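Local coordinates for uncharacterized protein (Shewanella loihica PV-4, PDB 2Q3L) that is of unknown function but adopts a SpoIIAA-like STAS/SEC14 fold, a family for which membrane association and ligand binding have been proposed, at residues 22-27 against 56-61; 28-33 against 61-66. One frame throughout, in Å; residues are numbered along the deposited sequence.

Contact 1: residues 22-27 against 56-61; sequences LAFKAV and ALIDIT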
ATOM      1  N   LEU A  22      24.248  -9.739   0.135  1.00 49.79           N
ATOM      2  CA  LEU A  22      23.115  -9.008  -0.368  1.00 49.29           C
ATOM      3  C   LEU A  22      22.477  -8.321   0.832  1.00 50.04           C
ATOM      4  O   LEU A  22      22.265  -8.948   1.862  1.00 52.56           O
ATOM      5  CB  LEU A  22      22.175  -9.976  -1.090  1.00 49.08           C
ATOM      6  CG  LEU A  22      21.009  -9.393  -1.850  1.00 49.49           C
ATOM      7  CD1 LEU A  22      21.470  -8.394  -2.872  1.00 53.95           C
ATOM      8  CD2 LEU A  22      20.137 -10.522  -2.491  1.00 57.29           C
ATOM      9  N   ALA A  23      22.251  -7.011   0.720  1.00 48.12           N
ATOM     10  CA  ALA A  23      21.725  -6.229   1.834  1.00 48.71           C
ATOM     11  C   ALA A  23      20.410  -5.617   1.484  1.00 47.64           C
ATOM     12  O   ALA A  23      20.233  -5.074   0.379  1.00 49.64           O
ATOM     13  CB  ALA A  23      22.710  -5.118   2.236  1.00 49.17           C
ATOM     14  N   PHE A  24      19.492  -5.704   2.435  1.00 49.07           N
ATOM     15  CA  PHE A  24      18.180  -5.096   2.326  1.00 49.07           C
ATOM     16  C   PHE A  24      17.950  -4.268   3.561  1.00 48.79           C
ATOM     17  O   PHE A  24      18.422  -4.594   4.658  1.00 49.30           O
ATOM     18  CB  PHE A  24      17.066  -6.140   2.325  1.00 49.72           C
ATOM     19  CG  PHE A  24      17.174  -7.159   1.241  1.00 51.33           C
ATOM     20  CD1 PHE A  24      17.986  -8.249   1.400  1.00 49.32           C
ATOM     21  CD2 PHE A  24      16.401  -7.046   0.085  1.00 50.21           C
ATOM     22  CE1 PHE A  24      18.076  -9.194   0.410  1.00 52.48           C
ATOM     23  CE2 PHE A  24      16.470  -7.995  -0.917  1.00 56.85           C
ATOM     24  CZ  PHE A  24      17.313  -9.070  -0.753  1.00 56.70           C
ATOM     25  N   LYS A  25      17.180  -3.211   3.387  1.00 50.40           N
ATOM     26  CA  LYS A  25      16.750  -2.396   4.494  1.00 51.20           C
ATOM     27  C   LYS A  25      15.320  -2.017   4.171  1.00 50.37           C
ATOM     28  O   LYS A  25      15.065  -1.283   3.213  1.00 52.20           O
ATOM     29  CB  LYS A  25      17.607  -1.152   4.731  1.00 52.35           C
ATOM     30  CG  LYS A  25      17.097  -0.417   5.966  1.00 49.89           C
ATOM     31  CD  LYS A  25      17.776   0.862   6.270  1.00 55.69           C
ATOM     32  CE  LYS A  25      17.230   1.355   7.633  1.00 53.55           C
ATOM     33  NZ  LYS A  25      17.817   2.607   8.013  1.00 58.71           N
ATOM     34  N   ALA A  26      14.409  -2.532   4.990  1.00 49.46           N
ATOM     35  CA  ALA A  26      12.982  -2.351   4.830  1.00 49.55           C
ATOM     36  C   ALA A  26      12.500  -1.278   5.816  1.00 52.45           C
ATOM     37  O   ALA A  26      12.707  -1.386   7.032  1.00 49.59           O
ATOM     38  CB  ALA A  26      12.300  -3.645   5.084  1.00 49.60           C
ATOM     39  N   VAL A  27      11.853  -0.246   5.273  1.00 51.75           N
ATOM     40  CA  VAL A  27      11.432   0.903   6.069  1.00 51.40           C
ATOM     41  C   VAL A  27       9.955   1.244   5.926  1.00 50.11           C
ATOM     42  O   VAL A  27       9.423   1.303   4.834  1.00 50.99           O
ATOM     43  CB  VAL A  27      12.227   2.147   5.633  1.00 50.69           C
ATOM     44  CG1 VAL A  27      11.796   3.362   6.433  1.00 52.67           C
ATOM     45  CG2 VAL A  27      13.730   1.887   5.777  1.00 55.90           C
ATOM     46  N   ALA A  56      22.413 -13.206   2.860  1.00 47.37           N
ATOM     47  CA  ALA A  56      21.815 -11.858   2.940  1.00 49.25           C
ATOM     48  C   ALA A  56      21.631 -11.305   4.357  1.00 47.74           C
ATOM     49  O   ALA A  56      21.565 -12.059   5.344  1.00 49.32           O
ATOM     50  CB  ALA A  56      20.446 -11.867   2.244  1.00 48.71           C
ATOM     51  N   LEU A  57      21.584  -9.982   4.429  1.00 46.29           N
ATOM     52  CA  LEU A  57      21.261  -9.236   5.635  1.00 45.36           C
ATOM     53  C   LEU A  57      19.999  -8.441   5.353  1.00 46.23           C
ATOM     54  O   LEU A  57      19.909  -7.777   4.312  1.00 45.20           O
ATOM     55  CB  LEU A  57      22.399  -8.278   6.015  1.00 48.34           C
ATOM     56  CG  LEU A  57      22.242  -7.371   7.268  1.00 47.17           C
ATOM     57  CD1 LEU A  57      23.523  -7.080   7.928  1.00 52.29           C
ATOM     58  CD2 LEU A  57      21.590  -6.067   6.916  1.00 59.36           C
ATOM     59  N   ILE A  58      19.035  -8.477   6.275  1.00 47.95           N
ATOM     60  CA  ILE A  58      17.775  -7.716   6.125  1.00 47.70           C
ATOM     61  C   ILE A  58      17.603  -6.930   7.411  1.00 48.63           C
ATOM     62  O   ILE A  58      17.455  -7.527   8.481  1.00 47.63           O
ATOM     63  CB  ILE A  58      16.538  -8.615   5.899  1.00 48.15           C
ATOM     64  CG1 ILE A  58      16.809  -9.643   4.794  1.00 48.40           C
ATOM     65  CG2 ILE A  58      15.284  -7.774   5.582  1.00 46.09           C
ATOM     66  CD1 ILE A  58      15.697 -10.586   4.573  1.00 51.47           C
ATOM     67  N   ASP A  59      17.724  -5.606   7.294  1.00 46.97           N
ATOM     68  CA  ASP A  59      17.570  -4.677   8.413  1.00 48.67           C
ATOM     69  C   ASP A  59      16.076  -4.290   8.427  1.00 49.03           C
ATOM     70  O   ASP A  59      15.541  -3.685   7.479  1.00 42.99           O
ATOM     71  CB  ASP A  59      18.534  -3.481   8.244  1.00 46.77           C
ATOM     72  CG  ASP A  59      18.354  -2.386   9.322  1.00 55.79           C
ATOM     73  OD1 ASP A  59      17.321  -2.346  10.010  1.00 54.85           O
ATOM     74  OD2 ASP A  59      19.242  -1.517   9.445  1.00 58.77           O
ATOM     75  N   ILE A  60      15.405  -4.742   9.479  1.00 50.10           N
ATOM     76  CA  ILE A  60      14.016  -4.424   9.716  1.00 51.03           C
ATOM     77  C   ILE A  60      13.852  -3.498  10.927  1.00 51.85           C
ATOM     78  O   ILE A  60      12.745  -3.384  11.453  1.00 50.50           O
ATOM     79  CB  ILE A  60      13.145  -5.715   9.896  1.00 51.38           C
ATOM     80  CG1 ILE A  60      13.543  -6.520  11.148  1.00 50.72           C
ATOM     81  CG2 ILE A  60      13.255  -6.593   8.644  1.00 52.12           C
ATOM     82  CD1 ILE A  60      12.632  -7.746  11.381  1.00 48.45           C
ATOM     83  N   THR A  61      14.922  -2.810  11.333  1.00 51.79           N
ATOM     84  CA  THR A  61      14.864  -1.916  12.490  1.00 53.51           C
ATOM     85  C   THR A  61      13.835  -0.766  12.337  1.00 55.13           C
ATOM     86  O   THR A  61      13.287  -0.276  13.335  1.00 54.99           O
ATOM     87  CB  THR A  61      16.245  -1.272  12.835  1.00 52.32           C
ATOM     88  OG1 THR A  61      16.729  -0.483  11.723  1.00 48.27           O
ATOM     89  CG2 THR A  61      17.275  -2.329  13.213  1.00 54.54           C
TER
HETATM   90  O   HOH W   1      14.786  -1.191   8.585  1.00 38.29           O
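Two neighbouring parallel strands of the beta-alpha-beta unit 19-30, 32-45, 54-66 pair here, with L22 beside A56, A23 beside L57, F24 beside I58 and K25 beside D59. The short axes diverge by only 14°, and four backbone bonds supply the evidence for the register: L57 N to L22 O, F24 N to L57 O, D59 N to F24 O at 2.9 Å, and A26 N to D59 O at 3.0 Å. L22, F24, A56 and I58 share one face. The F24 ring, with CG anti to its carbonyl carbon (chi1 -58°), lies side by side with I58: CD1 is 3.9 Å from I58 CG1, while at the ring edge CE1 meets A56 CB at 4.0 Å. Helix 32-45 adds L42 against L22 and F24.

On the other face K25 and D59 run alongside each other. The extended K25 chain brings CE to 3.9 Å from D59 OD2, but its NZ forms its salt bridge with E62. D59 OD1 takes two bonds from T61, N at 2.8 Å and OG1 at 2.6 Å on the syn lone pair; water 1 lies between it and A26 O, able to donate to either but with more acceptors nearby than protons. Were D59 an alanine, the carboxylate would be gone, and T61 N and OG1 would probably lose their shared acceptor, leaving the turn freer to shift. The OD1 bond to a backbone N two residues on defines an Asx turn, beside a parallel strand pair of the kind that forms the centre of the SpoIIAA-like sheet.

Contact 2: residues 28-33 against 61-66; sequences GKLTHE and TELDGL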
ATOM      1  N   GLY A  28       9.305   1.492   7.048  1.00 50.77           N
ATOM      2  CA  GLY A  28       7.907   1.921   7.057  1.00 48.79           C
ATOM      3  C   GLY A  28       6.948   0.814   6.715  1.00 47.57           C
ATOM      4  O   GLY A  28       7.188  -0.324   7.063  1.00 42.79           O
ATOM      5  N   LYS A  29       5.861   1.175   6.025  1.00 49.16           N
ATOM      6  CA  LYS A  29       4.804   0.246   5.632  1.00 46.77           C
ATOM      7  C   LYS A  29       4.989  -0.041   4.142  1.00 46.75           C
ATOM      8  O   LYS A  29       4.737   0.800   3.301  1.00 44.55           O
ATOM      9  CB  LYS A  29       3.444   0.887   5.942  1.00 49.49           C
ATOM     10  CG  LYS A  29       2.220   0.023   5.598  1.00 57.69           C
ATOM     11  CD  LYS A  29       2.109  -1.244   6.400  1.00 59.94           C
ATOM     12  CE  LYS A  29       0.655  -1.719   6.445  1.00 60.75           C
ATOM     13  NZ  LYS A  29       0.521  -3.105   6.920  1.00 65.27           N
ATOM     14  N   LEU A  30       5.443  -1.256   3.838  1.00 49.48           N
ATOM     15  CA  LEU A  30       5.803  -1.658   2.484  1.00 47.10           C
ATOM     16  C   LEU A  30       4.565  -1.882   1.639  1.00 46.42           C
ATOM     17  O   LEU A  30       3.552  -2.402   2.138  1.00 49.01           O
ATOM     18  CB  LEU A  30       6.648  -2.943   2.510  1.00 43.73           C
ATOM     19  CG  LEU A  30       7.882  -2.895   3.420  1.00 41.57           C
ATOM     20  CD1 LEU A  30       8.711  -4.192   3.198  1.00 46.00           C
ATOM     21  CD2 LEU A  30       8.759  -1.720   3.149  1.00 44.64           C
ATOM     22  N   THR A  31       4.662  -1.452   0.378  1.00 42.36           N
ATOM     23  CA  THR A  31       3.603  -1.571  -0.585  1.00 45.52           C
ATOM     24  C   THR A  31       4.068  -2.477  -1.712  1.00 46.33           C
ATOM     25  O   THR A  31       5.243  -2.823  -1.811  1.00 46.40           O
ATOM     26  CB  THR A  31       3.259  -0.221  -1.212  1.00 44.51           C
ATOM     27  OG1 THR A  31       4.422   0.263  -1.867  1.00 45.67           O
ATOM     28  CG2 THR A  31       2.800   0.814  -0.146  1.00 45.25           C
ATOM     29  N   HIS A  32       3.109  -2.890  -2.522  1.00 44.37           N
ATOM     30  CA  HIS A  32       3.373  -3.671  -3.692  1.00 47.18           C
ATOM     31  C   HIS A  32       4.317  -2.941  -4.692  1.00 47.11           C
ATOM     32  O   HIS A  32       5.183  -3.553  -5.334  1.00 49.39           O
ATOM     33  CB  HIS A  32       2.030  -3.982  -4.335  1.00 45.52           C
ATOM     34  CG  HIS A  32       2.141  -4.532  -5.715  1.00 52.34           C
ATOM     35  ND1 HIS A  32       2.689  -5.775  -5.978  1.00 44.19           N
ATOM     36  CD2 HIS A  32       1.749  -4.026  -6.909  1.00 47.22           C
ATOM     37  CE1 HIS A  32       2.636  -6.003  -7.277  1.00 48.67           C
ATOM     38  NE2 HIS A  32       2.054  -4.975  -7.864  1.00 46.08           N
ATOM     39  N   GLU A  33       4.154  -1.630  -4.790  1.00 48.71           N
ATOM     40  CA  GLU A  33       4.987  -0.791  -5.627  1.00 50.13           C
ATOM     41  C   GLU A  33       6.432  -0.869  -5.133  1.00 48.73           C
ATOM     42  O   GLU A  33       7.326  -0.868  -5.944  1.00 52.46           O
ATOM     43  CB  GLU A  33       4.491   0.646  -5.657  1.00 48.16           C
ATOM     44  CG  GLU A  33       3.111   0.828  -6.353  1.00 53.22           C
ATOM     45  CD  GLU A  33       1.872   0.130  -5.652  1.00 67.40           C
ATOM     46  OE1 GLU A  33       1.830   0.013  -4.389  1.00 60.36           O
ATOM     47  OE2 GLU A  33       0.919  -0.282  -6.383  1.00 73.26           O
ATOM     48  N   THR A  61      14.922  -2.810  11.333  1.00 51.79           N
ATOM     49  CA  THR A  61      14.864  -1.916  12.490  1.00 53.51           C
ATOM     50  C   THR A  61      13.835  -0.766  12.337  1.00 55.13           C
ATOM     51  O   THR A  61      13.287  -0.276  13.335  1.00 54.99           O
ATOM     52  CB  THR A  61      16.245  -1.272  12.835  1.00 52.32           C
ATOM     53  OG1 THR A  61      16.729  -0.483  11.723  1.00 48.27           O
ATOM     54  CG2 THR A  61      17.275  -2.329  13.213  1.00 54.54           C
ATOM     55  N   GLU A  62      13.592  -0.327  11.103  1.00 55.76           N
ATOM     56  CA  GLU A  62      12.666   0.783  10.847  1.00 55.44           C
ATOM     57  C   GLU A  62      11.436   0.323  10.047  1.00 55.33           C
ATOM     58  O   GLU A  62      10.731   1.135   9.455  1.00 53.83           O
ATOM     59  CB  GLU A  62      13.412   1.901  10.122  1.00 56.48           C
ATOM     60  CG  GLU A  62      14.509   2.565  10.935  1.00 53.87           C
ATOM     61  CD  GLU A  62      15.381   3.458  10.063  1.00 67.16           C
ATOM     62  OE1 GLU A  62      14.925   3.856   8.972  1.00 74.29           O
ATOM     63  OE2 GLU A  62      16.535   3.755  10.454  1.00 84.85           O
ATOM     64  N   LEU A  63      11.189  -0.989  10.053  1.00 55.56           N
ATOM     65  CA  LEU A  63      10.044  -1.586   9.399  1.00 54.32           C
ATOM     66  C   LEU A  63       8.809  -1.521  10.263  1.00 54.83           C
ATOM     67  O   LEU A  63       8.834  -1.993  11.377  1.00 55.58           O
ATOM     68  CB  LEU A  63      10.327  -3.058   9.107  1.00 54.89           C
ATOM     69  CG  LEU A  63       9.229  -3.832   8.358  1.00 50.45           C
ATOM     70  CD1 LEU A  63       8.880  -3.176   7.027  1.00 43.62           C
ATOM     71  CD2 LEU A  63       9.614  -5.250   8.163  1.00 51.17           C
ATOM     72  N   ASP A  64       7.719  -0.967   9.740  1.00 55.00           N
ATOM     73  CA  ASP A  64       6.441  -0.939  10.434  1.00 54.53           C
ATOM     74  C   ASP A  64       5.645  -2.190  10.023  1.00 54.00           C
ATOM     75  O   ASP A  64       5.115  -2.872  10.857  1.00 57.18           O
ATOM     76  CB  ASP A  64       5.666   0.345  10.118  1.00 55.74           C
ATOM     77  CG  ASP A  64       6.394   1.638  10.599  1.00 63.33           C
ATOM     78  OD1 ASP A  64       7.180   1.599  11.587  1.00 58.75           O
ATOM     79  OD2 ASP A  64       6.134   2.722  10.008  1.00 70.28           O
ATOM     80  N   GLY A  65       5.588  -2.520   8.742  1.00 51.73           N
ATOM     81  CA  GLY A  65       4.829  -3.701   8.307  1.00 49.22           C
ATOM     82  C   GLY A  65       4.705  -3.805   6.801  1.00 47.53           C
ATOM     83  O   GLY A  65       5.340  -3.072   6.066  1.00 47.44           O
ATOM     84  N   LEU A  66       3.888  -4.748   6.349  1.00 48.99           N
ATOM     85  CA  LEU A  66       3.644  -4.958   4.930  1.00 49.13           C
ATOM     86  C   LEU A  66       2.164  -4.806   4.602  1.00 45.92           C
ATOM     87  O   LEU A  66       1.341  -5.293   5.341  1.00 46.66           O
ATOM     88  CB  LEU A  66       4.084  -6.360   4.503  1.00 47.28           C
ATOM     89  CG  LEU A  66       5.575  -6.643   4.247  1.00 52.48           C
ATOM     90  CD1 LEU A  66       6.393  -6.582   5.510  1.00 58.37           C
ATOM     91  CD2 LEU A  66       5.718  -7.978   3.619  1.00 52.25           C
TER
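A bulged continuation of a parallel strand pair, this contact lies where strands 19-30 and 54-66 both bend and where the chain leads into helix 32-45. The evidence for the bulge is the pairing itself: G28 is bridged to L63, but K29 to G65 and L30 to L66, a shift of one residue. G28 N gives an almost straight bond to E62 O (177°), and G28 O then accepts two donors, D64 N at 2.8 Å and G65 N at 3.2 Å. Both come from the same face of the carbonyl, well above its plane, so one oxygen serves two successive amides. G28 has a positive phi (73°), a backbone shape glycine adopts readily, and D64 lies over it, OD2 reaching 3.5 Å from G28 CA.

The beta bulge coincides with the corner that both strands of this beta-alpha-beta unit turn, and the pairing continues past it with L30 N bonded to G65 O. K29 sends its aliphatic chain over G65; a bend at chi2 (65°) turns it along the neighbouring strand, with CD 3.7 Å from G65 O, and NZ makes a weak bond to L66 O.

The apolar side is carried by leucines. L30 and L63 cross at about a right angle, L63 CD1 standing 3.8 Å from L30 CG and also 3.3 Å from G28 O. L30 and L66 instead run side by side, their CD1 atoms 4.1 Å apart, and Y35 of helix 32-45 packs on both. A bound 2-methyl-2,4-pentanediol molecule, probably from the crystallisation liquor, has its nearest atom about 3 Å from the L63 side chain.

How the contacts relate
From the N terminus the chain runs through 22-27 and directly into 28-33, continues through helix 32-45, and returns along 56-61 and 61-66. Contact 1 closes its loop when 56-61 comes back beside 22-27; contact 2 closes its own a few residues later. Because the segments occur in the order 22-27, 28-33, 56-61, 61-66, the two loops cross rather than nest, and T61 belongs to both. Their centres are about 11 Å apart, and they touch where A26 O lies 3.6 Å from L63 CB. Together they tie successive lengths of strands 19-30 and 54-66, from mid-sheet to the start of helix 32-45.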